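Local structure of pyridoxine 4-oxidase (4HA6) at residues A[348-352]-A[353-357]; A[473-476]-A[477-481]; A[482-486]-A[487-491]. The protein probably oxidises pyridoxine at its 4' alcohol with oxygen, using bound flavin-adenine dinucleotide, as a member of the GMC oxidoreductase family. All coordinates share one frame; numbering follows the deposited sequence.

Contact 1. Residues A[348-352]-A[353-357]; sequences PAPAA and GSAYS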
ATOM      1  N   PRO A 348     -12.270 -21.422  11.411  1.00 25.08           N
ATOM      2  CA  PRO A 348     -13.662 -20.967  11.523  1.00 21.49           C
ATOM      3  C   PRO A 348     -13.732 -19.650  12.287  1.00 19.67           C
ATOM      4  O   PRO A 348     -12.998 -19.469  13.258  1.00 24.35           O
ATOM      5  CB  PRO A 348     -14.335 -22.088  12.324  1.00 22.68           C
ATOM      6  CG  PRO A 348     -13.217 -22.749  13.078  1.00 33.59           C
ATOM      7  CD  PRO A 348     -12.011 -22.646  12.194  1.00 21.30           C
ATOM      8  N   ALA A 349     -14.582 -18.731  11.842  1.00 24.42           N
ATOM      9  CA  ALA A 349     -14.749 -17.459  12.534  1.00 25.94           C
ATOM     10  C   ALA A 349     -15.581 -17.635  13.800  1.00 30.92           C
ATOM     11  O   ALA A 349     -16.599 -18.326  13.785  1.00 30.22           O
ATOM     12  CB  ALA A 349     -15.389 -16.440  11.621  1.00 23.87           C
ATOM     13  N   PRO A 350     -15.134 -17.029  14.912  1.00 31.12           N
ATOM     14  CA  PRO A 350     -15.913 -17.000  16.159  1.00 25.11           C
ATOM     15  C   PRO A 350     -17.078 -16.042  15.980  1.00 28.12           C
ATOM     16  O   PRO A 350     -16.974 -15.144  15.137  1.00 20.79           O
ATOM     17  CB  PRO A 350     -14.934 -16.400  17.178  1.00 18.72           C
ATOM     18  CG  PRO A 350     -13.581 -16.508  16.544  1.00 32.56           C
ATOM     19  CD  PRO A 350     -13.799 -16.428  15.071  1.00 25.20           C
ATOM     20  N   ALA A 351     -18.152 -16.213  16.749  1.00 29.39           N
ATOM     21  CA  ALA A 351     -19.272 -15.273  16.699  1.00 28.29           C
ATOM     22  C   ALA A 351     -18.757 -13.857  16.924  1.00 29.92           C
ATOM     23  O   ALA A 351     -17.759 -13.666  17.617  1.00 21.81           O
ATOM     24  CB  ALA A 351     -20.322 -15.630  17.744  1.00 33.06           C
ATOM     25  N   ALA A 352     -19.421 -12.877  16.317  1.00 27.11           N
ATOM     26  CA  ALA A 352     -19.028 -11.480  16.460  1.00 29.76           C
ATOM     27  C   ALA A 352     -19.121 -11.081  17.924  1.00 20.73           C
ATOM     28  O   ALA A 352     -19.961 -11.606  18.655  1.00 22.72           O
ATOM     29  CB  ALA A 352     -19.927 -10.584  15.605  1.00 27.07           C
ATOM     30  N   GLY A 353     -18.245 -10.176  18.352  1.00 30.32           N
ATOM     31  CA  GLY A 353     -18.258  -9.680  19.718  1.00 23.34           C
ATOM     32  C   GLY A 353     -17.644 -10.626  20.740  1.00 28.26           C
ATOM     33  O   GLY A 353     -17.361 -10.214  21.872  1.00 22.67           O
ATOM     34  N   SER A 354     -17.421 -11.882  20.347  1.00 17.56           N
ATOM     35  CA  SER A 354     -16.955 -12.919  21.280  1.00 25.06           C
ATOM     36  C   SER A 354     -15.430 -13.090  21.315  1.00 20.66           C
ATOM     37  O   SER A 354     -14.885 -13.790  22.180  1.00 18.07           O
ATOM     38  CB  SER A 354     -17.582 -14.262  20.924  1.00 21.76           C
ATOM     39  OG  SER A 354     -16.922 -14.838  19.810  1.00 20.36           O
ATOM     40  N   ALA A 355     -14.741 -12.458  20.375  1.00 13.74           N
ATOM     41  CA  ALA A 355     -13.296 -12.622  20.281  1.00 15.18           C
ATOM     42  C   ALA A 355     -12.625 -11.410  19.653  1.00 16.02           C
ATOM     43  O   ALA A 355     -13.275 -10.573  19.001  1.00 11.64           O
ATOM     44  CB  ALA A 355     -12.947 -13.903  19.498  1.00 17.70           C
ATOM     45  N   TYR A 356     -11.317 -11.314  19.876  1.00  8.04           N
ATOM     46  CA  TYR A 356     -10.480 -10.337  19.187  1.00 12.94           C
ATOM     47  C   TYR A 356      -9.193 -11.029  18.779  1.00 10.74           C
ATOM     48  O   TYR A 356      -8.807 -12.046  19.374  1.00  9.61           O
ATOM     49  CB  TYR A 356     -10.177  -9.135  20.074  1.00  8.88           C
ATOM     50  CG  TYR A 356      -9.543  -9.476  21.415  1.00  9.14           C
ATOM     51  CD1 TYR A 356     -10.329  -9.776  22.524  1.00 10.58           C
ATOM     52  CD2 TYR A 356      -8.161  -9.453  21.579  1.00 10.74           C
ATOM     53  CE1 TYR A 356      -9.755 -10.071  23.750  1.00 12.78           C
ATOM     54  CE2 TYR A 356      -7.576  -9.752  22.801  1.00 13.23           C
ATOM     55  CZ  TYR A 356      -8.379 -10.062  23.881  1.00 12.34           C
ATOM     56  OH  TYR A 356      -7.807 -10.357  25.104  1.00 11.79           O
ATOM     57  N   SER A 357      -8.552 -10.499  17.742  1.00 10.28           N
ATOM     58  CA  SER A 357      -7.313 -11.068  17.240  1.00 13.77           C
ATOM     59  C   SER A 357      -6.202 -10.050  17.370  1.00 15.68           C
ATOM     60  O   SER A 357      -6.424  -8.852  17.176  1.00 20.23           O
ATOM     61  CB  SER A 357      -7.440 -11.446  15.761  1.00 16.40           C
ATOM     62  OG  SER A 357      -8.206 -12.615  15.576  1.00 28.61           O
TER
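The flat group that closes this turn is the carbonyl of Ala351, its first residue, and Ser354 works on one face of its plane with two donors. The backbone Ser354 N sits 3.3 Å from Ala351 O, 41° above the plane, and the hydroxyl Ser354 OG reaches the same Ala351 O at 2.6 Å, tilted by 27°. Both come from the same face, so a single oxygen is gripped twice from one side. OG gets there because it lies between its own backbone N and carbonyl carbon (chi1 78°), folded back over the turn. The backbone bond closes a type II beta turn from Ala351 to Ser354, and Gly353, with its positive phi, fills the third position, where glycine is favoured. Next to the turn, the Pro350 ring offers its CB and CG to the Ala355 methyl; Pro350 CB is 3.9 Å from Ala355 CB, and also 3.6 Å from Ser354 OG. This small apolar patch is thus bordered by the hydroxyl. The turn leads from the loop after strand 333-338 into strand 355-362, which pairs with strand 293-302; Leu299 of that strand touches both Pro350 and Ala355.

Contact 2. Residues A[473-476]-A[477-481]; sequences LFVV and DASIM. With FAD (flavin-adenine dinucleotide), chain B.
Ile480 presses its CG2 methyl to within 3.0 Å of the Val475 carbonyl O, an unusually close approach for a carbon on an oxygen, and no hydrogen bond crosses between 473-476 and 477-481. The setting is an Asx turn just after strand 473-475, an outermost strand of the parallel, Rossmann-type FAD-binding sheet. Val475 and Ile480 run past each other in opposite directions. With CG1 anti to its backbone N (chi1 -176°), Val475 extends that methyl to the Ile480 CG2 methyl at 3.7 Å and to Ser479 OG at 3.2 Å. On the other side of this contact, Ile480 CG2 is itself anti to the Ile480 carbonyl carbon.

The turn itself is made by Asp477. Its OD1 accepts the backbone N of Ser479 at 2.8 Å, on the anti side and 29° out of the carboxylate plane, while Ser479 OG also lies close to OD1 at a separation too short to be trusted as measured. The other oxygen, OD2, is bound by Ser256 OG and Gly252 N, so the buried carboxylate is held at both oxygens. Replacing the Asp477 carboxylate with the methyl of an alanine is likely to leave the Ser479 and Gly252 amides without this acceptor, and the turn freer to shift beside the FAD phosphate. The side chain of Ala12, an FAD-binding residue, lies about 4 Å from that of Asp477. What the turn presents to the cofactor is the amide of the next residue: Ala478 N donates to FAD O2P over 3.1 Å, nearly straight at 166°.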
ATOM      1  N   LEU A 473       8.221   8.757 -20.889  1.00  4.83           N
ATOM      2  CA  LEU A 473       7.357   7.883 -20.094  1.00  9.77           C
ATOM      3  C   LEU A 473       7.846   7.755 -18.659  1.00  6.57           C
ATOM      4  O   LEU A 473       9.000   7.409 -18.405  1.00  6.08           O
ATOM      5  CB  LEU A 473       7.250   6.498 -20.748  1.00 12.17           C
ATOM      6  CG  LEU A 473       6.488   5.390 -20.013  1.00 10.16           C
ATOM      7  CD1 LEU A 473       5.029   5.733 -19.860  1.00  6.84           C
ATOM      8  CD2 LEU A 473       6.641   4.082 -20.771  1.00 12.92           C
ATOM      9  N   PHE A 474       6.948   8.014 -17.714  1.00  5.98           N
ATOM     10  CA  PHE A 474       7.298   7.957 -16.302  1.00  4.64           C
ATOM     11  C   PHE A 474       6.397   6.953 -15.572  1.00  9.37           C
ATOM     12  O   PHE A 474       5.278   6.673 -16.017  1.00  9.41           O
ATOM     13  CB  PHE A 474       7.213   9.365 -15.693  1.00  9.19           C
ATOM     14  CG  PHE A 474       8.010  10.398 -16.466  1.00 10.15           C
ATOM     15  CD1 PHE A 474       9.309  10.723 -16.085  1.00  8.53           C
ATOM     16  CD2 PHE A 474       7.471  11.008 -17.599  1.00  8.43           C
ATOM     17  CE1 PHE A 474      10.057  11.654 -16.807  1.00  6.65           C
ATOM     18  CE2 PHE A 474       8.211  11.944 -18.320  1.00 12.46           C
ATOM     19  CZ  PHE A 474       9.501  12.263 -17.920  1.00  8.78           C
ATOM     20  N   VAL A 475       6.906   6.369 -14.491  1.00  7.44           N
ATOM     21  CA  VAL A 475       6.115   5.460 -13.666  1.00  6.66           C
ATOM     22  C   VAL A 475       6.074   6.043 -12.253  1.00  6.59           C
ATOM     23  O   VAL A 475       7.107   6.175 -11.594  1.00  9.99           O
ATOM     24  CB  VAL A 475       6.688   4.040 -13.661  1.00 14.94           C
ATOM     25  CG1 VAL A 475       5.774   3.126 -12.869  1.00  8.06           C
ATOM     26  CG2 VAL A 475       6.859   3.513 -15.112  1.00  5.52           C
ATOM     27  N   VAL A 476       4.891   6.465 -11.814  1.00  5.81           N
ATOM     28  CA  VAL A 476       4.790   7.189 -10.557  1.00  7.24           C
ATOM     29  C   VAL A 476       3.679   6.607  -9.700  1.00  8.52           C
ATOM     30  O   VAL A 476       2.572   7.157  -9.655  1.00  8.42           O
ATOM     31  CB  VAL A 476       4.563   8.708 -10.783  1.00  8.23           C
ATOM     32  CG1 VAL A 476       4.636   9.457  -9.466  1.00  5.07           C
ATOM     33  CG2 VAL A 476       5.615   9.251 -11.715  1.00  8.99           C
ATOM     34  N   ASP A 477       3.989   5.485  -9.033  1.00  8.74           N
ATOM     35  CA  ASP A 477       3.078   4.815  -8.106  1.00  3.77           C
ATOM     36  C   ASP A 477       3.849   3.806  -7.244  1.00  7.03           C
ATOM     37  O   ASP A 477       5.089   3.835  -7.208  1.00  6.76           O
ATOM     38  CB  ASP A 477       1.918   4.141  -8.857  1.00  6.86           C
ATOM     39  CG  ASP A 477       2.394   3.137  -9.898  1.00 13.46           C
ATOM     40  OD1 ASP A 477       3.439   2.469  -9.668  1.00 10.25           O
ATOM     41  OD2 ASP A 477       1.719   3.024 -10.953  1.00  5.50           O
ATOM     42  N   ALA A 478       3.137   2.897  -6.576  1.00  3.82           N
ATOM     43  CA  ALA A 478       3.784   1.958  -5.658  1.00  3.63           C
ATOM     44  C   ALA A 478       4.737   1.013  -6.365  1.00  4.82           C
ATOM     45  O   ALA A 478       5.589   0.406  -5.722  1.00  2.08           O
ATOM     46  CB  ALA A 478       2.749   1.151  -4.866  1.00  2.74           C
ATOM     47  N   SER A 479       4.583   0.866  -7.679  1.00  3.35           N
ATOM     48  CA  SER A 479       5.452  -0.057  -8.421  1.00  3.44           C
ATOM     49  C   SER A 479       6.944   0.359  -8.399  1.00  5.67           C
ATOM     50  O   SER A 479       7.831  -0.498  -8.501  1.00  5.92           O
ATOM     51  CB  SER A 479       4.955  -0.198  -9.856  1.00  3.48           C
ATOM     52  OG  SER A 479       5.179   1.008 -10.569  1.00 12.65           O
ATOM     53  N   ILE A 480       7.240   1.658  -8.270  1.00  3.67           N
ATOM     54  CA  ILE A 480       8.653   2.067  -8.294  1.00  2.87           C
ATOM     55  C   ILE A 480       9.422   1.832  -6.986  1.00  3.64           C
ATOM     56  O   ILE A 480      10.668   1.883  -6.990  1.00  4.42           O
ATOM     57  CB  ILE A 480       8.856   3.530  -8.744  1.00  8.92           C
ATOM     58  CG1 ILE A 480       8.357   4.518  -7.677  1.00  2.91           C
ATOM     59  CG2 ILE A 480       8.273   3.767 -10.149  1.00  1.63           C
ATOM     60  CD1 ILE A 480       9.497   5.064  -6.795  1.00  2.41           C
ATOM     61  N   MET A 481       8.700   1.592  -5.881  1.00  1.74           N
ATOM     62  CA  MET A 481       9.328   1.424  -4.566  1.00  3.54           C
ATOM     63  C   MET A 481      10.422   0.366  -4.607  1.00  2.98           C
ATOM     64  O   MET A 481      10.145  -0.794  -4.919  1.00  5.03           O
ATOM     65  CB  MET A 481       8.282   1.022  -3.512  1.00  2.50           C
ATOM     66  CG  MET A 481       7.164   2.057  -3.354  1.00  5.63           C
ATOM     67  SD  MET A 481       5.845   1.569  -2.201  1.00  4.74           S
ATOM     68  CE  MET A 481       6.804   1.411  -0.664  1.00  0.69           C
TER
HETATM   69  PA  FAD B 601      -3.967   2.587  -6.779  1.00  5.73           P
HETATM   70  O1A FAD B 601      -4.388   3.585  -5.708  1.00 11.80           O
HETATM   71  O2A FAD B 601      -4.403   1.155  -6.639  1.00 14.87           O
HETATM   72  O5B FAD B 601      -4.483   3.174  -8.195  1.00 10.88           O
HETATM   73  C5B FAD B 601      -4.501   2.441  -9.416  1.00  9.36           C
HETATM   74  C4B FAD B 601      -5.612   3.071 -10.244  1.00  7.48           C
HETATM   75  O4B FAD B 601      -5.381   2.922 -11.649  1.00  9.63           O
HETATM   76  C3B FAD B 601      -6.950   2.407  -9.948  1.00 14.77           C
HETATM   77  O3B FAD B 601      -7.905   3.468  -9.781  1.00  7.86           O
HETATM   78  C2B FAD B 601      -7.253   1.572 -11.189  1.00  9.88           C
HETATM   79  O2B FAD B 601      -8.669   1.462 -11.421  1.00 13.44           O
HETATM   80  C1B FAD B 601      -6.536   2.348 -12.290  1.00  9.52           C
HETATM   81  N9A FAD B 601      -6.046   1.525 -13.435  1.00  6.29           N
HETATM   82  C8A FAD B 601      -5.415   0.333 -13.365  1.00  7.45           C
HETATM   83  N7A FAD B 601      -5.095  -0.109 -14.612  1.00  6.62           N
HETATM   84  C5A FAD B 601      -5.518   0.812 -15.510  1.00  8.04           C
HETATM   85  C6A FAD B 601      -5.490   0.964 -16.989  1.00  9.04           C
HETATM   86  N6A FAD B 601      -4.916   0.010 -17.788  1.00  5.51           N
HETATM   87  N1A FAD B 601      -6.049   2.090 -17.517  1.00 12.05           N
HETATM   88  C2A FAD B 601      -6.606   3.043 -16.742  1.00 11.02           C
HETATM   89  N3A FAD B 601      -6.656   2.958 -15.393  1.00 10.89           N
HETATM   90  C4A FAD B 601      -6.140   1.887 -14.725  1.00  7.67           C
HETATM   91  N1  FAD B 601      -2.227   1.753   2.748  1.00  3.53           N
HETATM   92  C2  FAD B 601      -1.994   2.466   3.866  1.00  5.81           C
HETATM   93  O2  FAD B 601      -0.976   3.193   3.907  1.00  5.95           O
HETATM   94  N3  FAD B 601      -2.796   2.404   4.946  1.00  6.79           N
HETATM   95  C4  FAD B 601      -3.901   1.640   4.975  1.00 17.18           C
HETATM   96  O4  FAD B 601      -4.634   1.582   5.997  1.00 23.04           O
HETATM   97  C4X FAD B 601      -4.225   0.826   3.782  1.00 13.55           C
HETATM   98  N5  FAD B 601      -5.304   0.018   3.732  1.00 19.64           N
HETATM   99  C5X FAD B 601      -5.587  -0.702   2.618  1.00 22.62           C
HETATM  100  C6  FAD B 601      -6.710  -1.525   2.575  1.00 21.04           C
HETATM  101  C7  FAD B 601      -7.005  -2.258   1.428  1.00 21.08           C
HETATM  102  C7M FAD B 601      -8.227  -3.142   1.397  1.00 14.12           C
HETATM  103  C8  FAD B 601      -6.115  -2.161   0.238  1.00 18.15           C
HETATM  104  C8M FAD B 601      -6.433  -2.961  -0.997  1.00 13.74           C
HETATM  105  C9  FAD B 601      -4.990  -1.339   0.269  1.00  9.98           C
HETATM  106  C9A FAD B 601      -4.698  -0.615   1.425  1.00 12.21           C
HETATM  107  N10 FAD B 601      -3.564   0.214   1.470  1.00 10.91           N
HETATM  108  C10 FAD B 601      -3.302   0.945   2.638  1.00  8.81           C
HETATM  109  C1' FAD B 601      -2.668   0.305   0.310  1.00 10.97           C
HETATM  110  C2' FAD B 601      -2.823   1.606  -0.460  1.00 10.50           C
HETATM  111  O2' FAD B 601      -4.215   1.899  -0.660  1.00 13.30           O
HETATM  112  C3' FAD B 601      -2.115   1.416  -1.802  1.00  9.79           C
HETATM  113  O3' FAD B 601      -0.780   0.948  -1.548  1.00  5.53           O
HETATM  114  C4' FAD B 601      -2.074   2.708  -2.600  1.00 10.95           C
HETATM  115  O4' FAD B 601      -3.426   3.167  -2.774  1.00 14.26           O
HETATM  116  C5' FAD B 601      -1.384   2.508  -3.954  1.00  6.90           C
HETATM  117  O5' FAD B 601      -1.756   3.591  -4.805  1.00 11.88           O
HETATM  118  P   FAD B 601      -1.305   3.580  -6.341  1.00 12.17           P
HETATM  119  O1P FAD B 601      -1.463   4.968  -6.948  1.00  8.76           O
HETATM  120  O2P FAD B 601       0.023   2.862  -6.473  1.00  5.02           O
HETATM  121  O3P FAD B 601      -2.378   2.582  -6.993  1.00  7.05           O

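Contact 3. Residues A[482-486]-A[487-491]; sequences PNLTA and GPIHA. With FAD (flavin-adenine dinucleotide), chain B.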
ATOM      1  N   PRO A 482      11.673   0.766  -4.318  1.00  2.20           N
ATOM      2  CA  PRO A 482      12.768  -0.214  -4.257  1.00  9.72           C
ATOM      3  C   PRO A 482      12.475  -1.264  -3.198  1.00 11.94           C
ATOM      4  O   PRO A 482      12.714  -2.452  -3.418  1.00  7.84           O
ATOM      5  CB  PRO A 482      13.985   0.638  -3.854  1.00  3.71           C
ATOM      6  CG  PRO A 482      13.658   2.027  -4.439  1.00  8.58           C
ATOM      7  CD  PRO A 482      12.165   2.159  -4.211  1.00  5.62           C
ATOM      8  N   ASN A 483      11.949  -0.813  -2.064  1.00  6.61           N
ATOM      9  CA  ASN A 483      11.561  -1.707  -0.989  1.00  6.62           C
ATOM     10  C   ASN A 483      10.390  -1.136  -0.190  1.00 10.73           C
ATOM     11  O   ASN A 483      10.198   0.077  -0.108  1.00  7.79           O
ATOM     12  CB  ASN A 483      12.742  -1.974  -0.049  1.00  3.90           C
ATOM     13  CG  ASN A 483      13.383  -0.689   0.455  1.00  8.70           C
ATOM     14  OD1 ASN A 483      14.398  -0.244  -0.075  1.00  9.59           O
ATOM     15  ND2 ASN A 483      12.774  -0.073   1.470  1.00  6.60           N
ATOM     16  N   LEU A 484       9.619  -2.046   0.386  1.00  5.78           N
ATOM     17  CA  LEU A 484       8.579  -1.749   1.351  1.00  8.25           C
ATOM     18  C   LEU A 484       9.068  -0.823   2.463  1.00  7.79           C
ATOM     19  O   LEU A 484      10.191  -0.983   2.957  1.00  4.99           O
ATOM     20  CB  LEU A 484       8.183  -3.073   1.988  1.00  6.65           C
ATOM     21  CG  LEU A 484       6.793  -3.709   1.935  1.00 18.06           C
ATOM     22  CD1 LEU A 484       5.830  -3.028   0.977  1.00  3.36           C
ATOM     23  CD2 LEU A 484       6.918  -5.200   1.640  1.00  2.39           C
ATOM     24  N   THR A 485       8.226   0.136   2.866  1.00  4.12           N
ATOM     25  CA  THR A 485       8.417   0.823   4.147  1.00  8.71           C
ATOM     26  C   THR A 485       8.060  -0.161   5.238  1.00  5.44           C
ATOM     27  O   THR A 485       7.540  -1.236   4.942  1.00  2.21           O
ATOM     28  CB  THR A 485       7.518   2.044   4.266  1.00  5.90           C
ATOM     29  OG1 THR A 485       6.164   1.655   3.993  1.00  6.64           O
ATOM     30  CG2 THR A 485       7.951   3.090   3.240  1.00  3.53           C
ATOM     31  N   ALA A 486       8.319   0.183   6.498  1.00  5.09           N
ATOM     32  CA  ALA A 486       8.045  -0.760   7.594  1.00  4.89           C
ATOM     33  C   ALA A 486       6.557  -1.109   7.752  1.00  7.50           C
ATOM     34  O   ALA A 486       6.209  -2.223   8.165  1.00 12.74           O
ATOM     35  CB  ALA A 486       8.622  -0.234   8.930  1.00  6.75           C
ATOM     36  N   GLY A 487       5.683  -0.152   7.446  1.00 11.57           N
ATOM     37  CA  GLY A 487       4.256  -0.326   7.674  1.00  7.23           C
ATOM     38  C   GLY A 487       3.484   0.023   6.409  1.00 10.90           C
ATOM     39  O   GLY A 487       4.039   0.000   5.314  1.00  5.89           O
ATOM     40  N   PRO A 488       2.200   0.358   6.556  1.00  6.16           N
ATOM     41  CA  PRO A 488       1.368   0.671   5.394  1.00  7.65           C
ATOM     42  C   PRO A 488       2.004   1.727   4.472  1.00  7.07           C
ATOM     43  O   PRO A 488       2.621   2.691   4.949  1.00  1.59           O
ATOM     44  CB  PRO A 488       0.068   1.175   6.042  1.00  6.81           C
ATOM     45  CG  PRO A 488       0.000   0.438   7.346  1.00  8.42           C
ATOM     46  CD  PRO A 488       1.435   0.412   7.818  1.00  7.04           C
ATOM     47  N   ILE A 489       1.832   1.541   3.162  1.00  5.30           N
ATOM     48  CA  ILE A 489       2.608   2.267   2.160  1.00  3.23           C
ATOM     49  C   ILE A 489       1.926   3.463   1.484  1.00  3.28           C
ATOM     50  O   ILE A 489       2.522   4.096   0.603  1.00  3.73           O
ATOM     51  CB  ILE A 489       3.026   1.318   1.022  1.00  4.17           C
ATOM     52  CG1 ILE A 489       1.788   0.785   0.283  1.00  7.05           C
ATOM     53  CG2 ILE A 489       3.897   0.171   1.553  1.00  4.03           C
ATOM     54  CD1 ILE A 489       2.140  -0.113  -0.907  1.00  3.90           C
ATOM     55  N   HIS A 490       0.685   3.770   1.845  1.00  4.82           N
ATOM     56  CA  HIS A 490      -0.032   4.831   1.138  1.00  5.63           C
ATOM     57  C   HIS A 490       0.696   6.179   1.279  1.00  7.42           C
ATOM     58  O   HIS A 490       0.814   6.931   0.304  1.00 11.12           O
ATOM     59  CB  HIS A 490      -1.486   4.913   1.620  1.00  6.55           C
ATOM     60  CG  HIS A 490      -2.354   5.843   0.830  1.00  9.82           C
ATOM     61  ND1 HIS A 490      -3.054   6.878   1.415  1.00 17.18           N
ATOM     62  CD2 HIS A 490      -2.660   5.878  -0.489  1.00 17.61           C
ATOM     63  CE1 HIS A 490      -3.754   7.510   0.486  1.00 18.04           C
ATOM     64  NE2 HIS A 490      -3.534   6.925  -0.678  1.00 13.40           N
ATOM     65  N   ALA A 491       1.213   6.476   2.467  1.00  4.37           N
ATOM     66  CA  ALA A 491       1.916   7.753   2.663  1.00  5.08           C
ATOM     67  C   ALA A 491       3.088   7.841   1.686  1.00  6.73           C
ATOM     68  O   ALA A 491       3.351   8.891   1.090  1.00  6.11           O
ATOM     69  CB  ALA A 491       2.421   7.883   4.098  1.00  4.34           C
TER
HETATM   70  PA  FAD B 601      -3.967   2.587  -6.779  1.00  5.73           P
HETATM   71  O1A FAD B 601      -4.388   3.585  -5.708  1.00 11.80           O
HETATM   72  O2A FAD B 601      -4.403   1.155  -6.639  1.00 14.87           O
HETATM   73  O5B FAD B 601      -4.483   3.174  -8.195  1.00 10.88           O
HETATM   74  C5B FAD B 601      -4.501   2.441  -9.416  1.00  9.36           C
HETATM   75  C4B FAD B 601      -5.612   3.071 -10.244  1.00  7.48           C
HETATM   76  O4B FAD B 601      -5.381   2.922 -11.649  1.00  9.63           O
HETATM   77  C3B FAD B 601      -6.950   2.407  -9.948  1.00 14.77           C
HETATM   78  O3B FAD B 601      -7.905   3.468  -9.781  1.00  7.86           O
HETATM   79  C2B FAD B 601      -7.253   1.572 -11.189  1.00  9.88           C
HETATM   80  O2B FAD B 601      -8.669   1.462 -11.421  1.00 13.44           O
HETATM   81  C1B FAD B 601      -6.536   2.348 -12.290  1.00  9.52           C
HETATM   82  N9A FAD B 601      -6.046   1.525 -13.435  1.00  6.29           N
HETATM   83  C8A FAD B 601      -5.415   0.333 -13.365  1.00  7.45           C
HETATM   84  N7A FAD B 601      -5.095  -0.109 -14.612  1.00  6.62           N
HETATM   85  C5A FAD B 601      -5.518   0.812 -15.510  1.00  8.04           C
HETATM   86  C6A FAD B 601      -5.490   0.964 -16.989  1.00  9.04           C
HETATM   87  N6A FAD B 601      -4.916   0.010 -17.788  1.00  5.51           N
HETATM   88  N1A FAD B 601      -6.049   2.090 -17.517  1.00 12.05           N
HETATM   89  C2A FAD B 601      -6.606   3.043 -16.742  1.00 11.02           C
HETATM   90  N3A FAD B 601      -6.656   2.958 -15.393  1.00 10.89           N
HETATM   91  C4A FAD B 601      -6.140   1.887 -14.725  1.00  7.67           C
HETATM   92  N1  FAD B 601      -2.227   1.753   2.748  1.00  3.53           N
HETATM   93  C2  FAD B 601      -1.994   2.466   3.866  1.00  5.81           C
HETATM   94  O2  FAD B 601      -0.976   3.193   3.907  1.00  5.95           O
HETATM   95  N3  FAD B 601      -2.796   2.404   4.946  1.00  6.79           N
HETATM   96  C4  FAD B 601      -3.901   1.640   4.975  1.00 17.18           C
HETATM   97  O4  FAD B 601      -4.634   1.582   5.997  1.00 23.04           O
HETATM   98  C4X FAD B 601      -4.225   0.826   3.782  1.00 13.55           C
HETATM   99  N5  FAD B 601      -5.304   0.018   3.732  1.00 19.64           N
HETATM  100  C5X FAD B 601      -5.587  -0.702   2.618  1.00 22.62           C
HETATM  101  C6  FAD B 601      -6.710  -1.525   2.575  1.00 21.04           C
HETATM  102  C7  FAD B 601      -7.005  -2.258   1.428  1.00 21.08           C
HETATM  103  C7M FAD B 601      -8.227  -3.142   1.397  1.00 14.12           C
HETATM  104  C8  FAD B 601      -6.115  -2.161   0.238  1.00 18.15           C
HETATM  105  C8M FAD B 601      -6.433  -2.961  -0.997  1.00 13.74           C
HETATM  106  C9  FAD B 601      -4.990  -1.339   0.269  1.00  9.98           C
HETATM  107  C9A FAD B 601      -4.698  -0.615   1.425  1.00 12.21           C
HETATM  108  N10 FAD B 601      -3.564   0.214   1.470  1.00 10.91           N
HETATM  109  C10 FAD B 601      -3.302   0.945   2.638  1.00  8.81           C
HETATM  110  C1' FAD B 601      -2.668   0.305   0.310  1.00 10.97           C
HETATM  111  C2' FAD B 601      -2.823   1.606  -0.460  1.00 10.50           C
HETATM  112  O2' FAD B 601      -4.215   1.899  -0.660  1.00 13.30           O
HETATM  113  C3' FAD B 601      -2.115   1.416  -1.802  1.00  9.79           C
HETATM  114  O3' FAD B 601      -0.780   0.948  -1.548  1.00  5.53           O
HETATM  115  C4' FAD B 601      -2.074   2.708  -2.600  1.00 10.95           C
HETATM  116  O4' FAD B 601      -3.426   3.167  -2.774  1.00 14.26           O
HETATM  117  C5' FAD B 601      -1.384   2.508  -3.954  1.00  6.90           C
HETATM  118  O5' FAD B 601      -1.756   3.591  -4.805  1.00 11.88           O
HETATM  119  P   FAD B 601      -1.305   3.580  -6.341  1.00 12.17           P
HETATM  120  O1P FAD B 601      -1.463   4.968  -6.948  1.00  8.76           O
HETATM  121  O2P FAD B 601       0.023   2.862  -6.473  1.00  5.02           O
HETATM  122  O3P FAD B 601      -2.378   2.582  -6.993  1.00  7.05           O
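Thr485 folds its hydroxyl back over the chain, and OG1 donates to Gly487 O at 3.0 Å, arriving 42° above the carbonyl plane. The torsion explains the reach: OG1 stands between the backbone N and the carbonyl carbon of Thr485 (chi1 52°). That bond bridges a narrow bend in which Gly487 has little room for a side chain, because a CB there would run into Pro488 CD.

The tight part faces the cofactor. Pro488 CB lies 3.1 Å from FAD O2, and both CG1 and CD1 of Ile489 come close to FAD O3', a hydroxyl of the ribityl chain, CG1 at 3.2 Å. At the first residue of helix 490-506, His490 N donates to FAD O2 over 2.7 Å with an angle of 151°. A helix start aimed at this oxygen would be expected to favour negative charge on the N1-C2=O2 locus of the reduced flavin. Pro488 also touches the bound pyridoxamine, so one residue borders both cofactor and ligand.

On the other flank of Ile489 the contacts are ordinary van der Waals ones. Its CG2 methyl meets Leu484 CD1 at 3.8 Å, the two side chains crossing at a slant, and lies beside Thr485 OG1. Toward solvent, the partly exposed Asn483 donates from ND2 to Leu484 O at 3.1 Å; Leu484 O lies in the Asn483 amide plane, although ND2 stands well above the plane of the Leu484 carbonyl. Asp99 and Trp103 of helix 97-107 bind the backbone of Ala486 and Asn483, so the loop lies between that helix and the start of helix 490-506, whose His490 ring meets His88 edge-to-face.

How the contacts relate
Along the chain the order is contact 1, contact 2, contact 3. Contacts 2 and 3 are directly consecutive: contact 2 leaves the parallel FAD-binding sheet at strand 473-475, and contact 3 carries the loop on to helix 490-506. Their centres are 14 Å apart, and they pack together where Met481 CE meets Ile489 CG2 at 3.9 Å. Both bind FAD, contact 2 at the diphosphate and contact 3 at the flavin and ribityl chain, so one connection spans much of the cofactor. Contact 1 leads into strand 355-362 of the antiparallel sheet, its centre about 39 Å from that of contact 2 and 29 Å from that of contact 3, at the surface and away from the annotated sites.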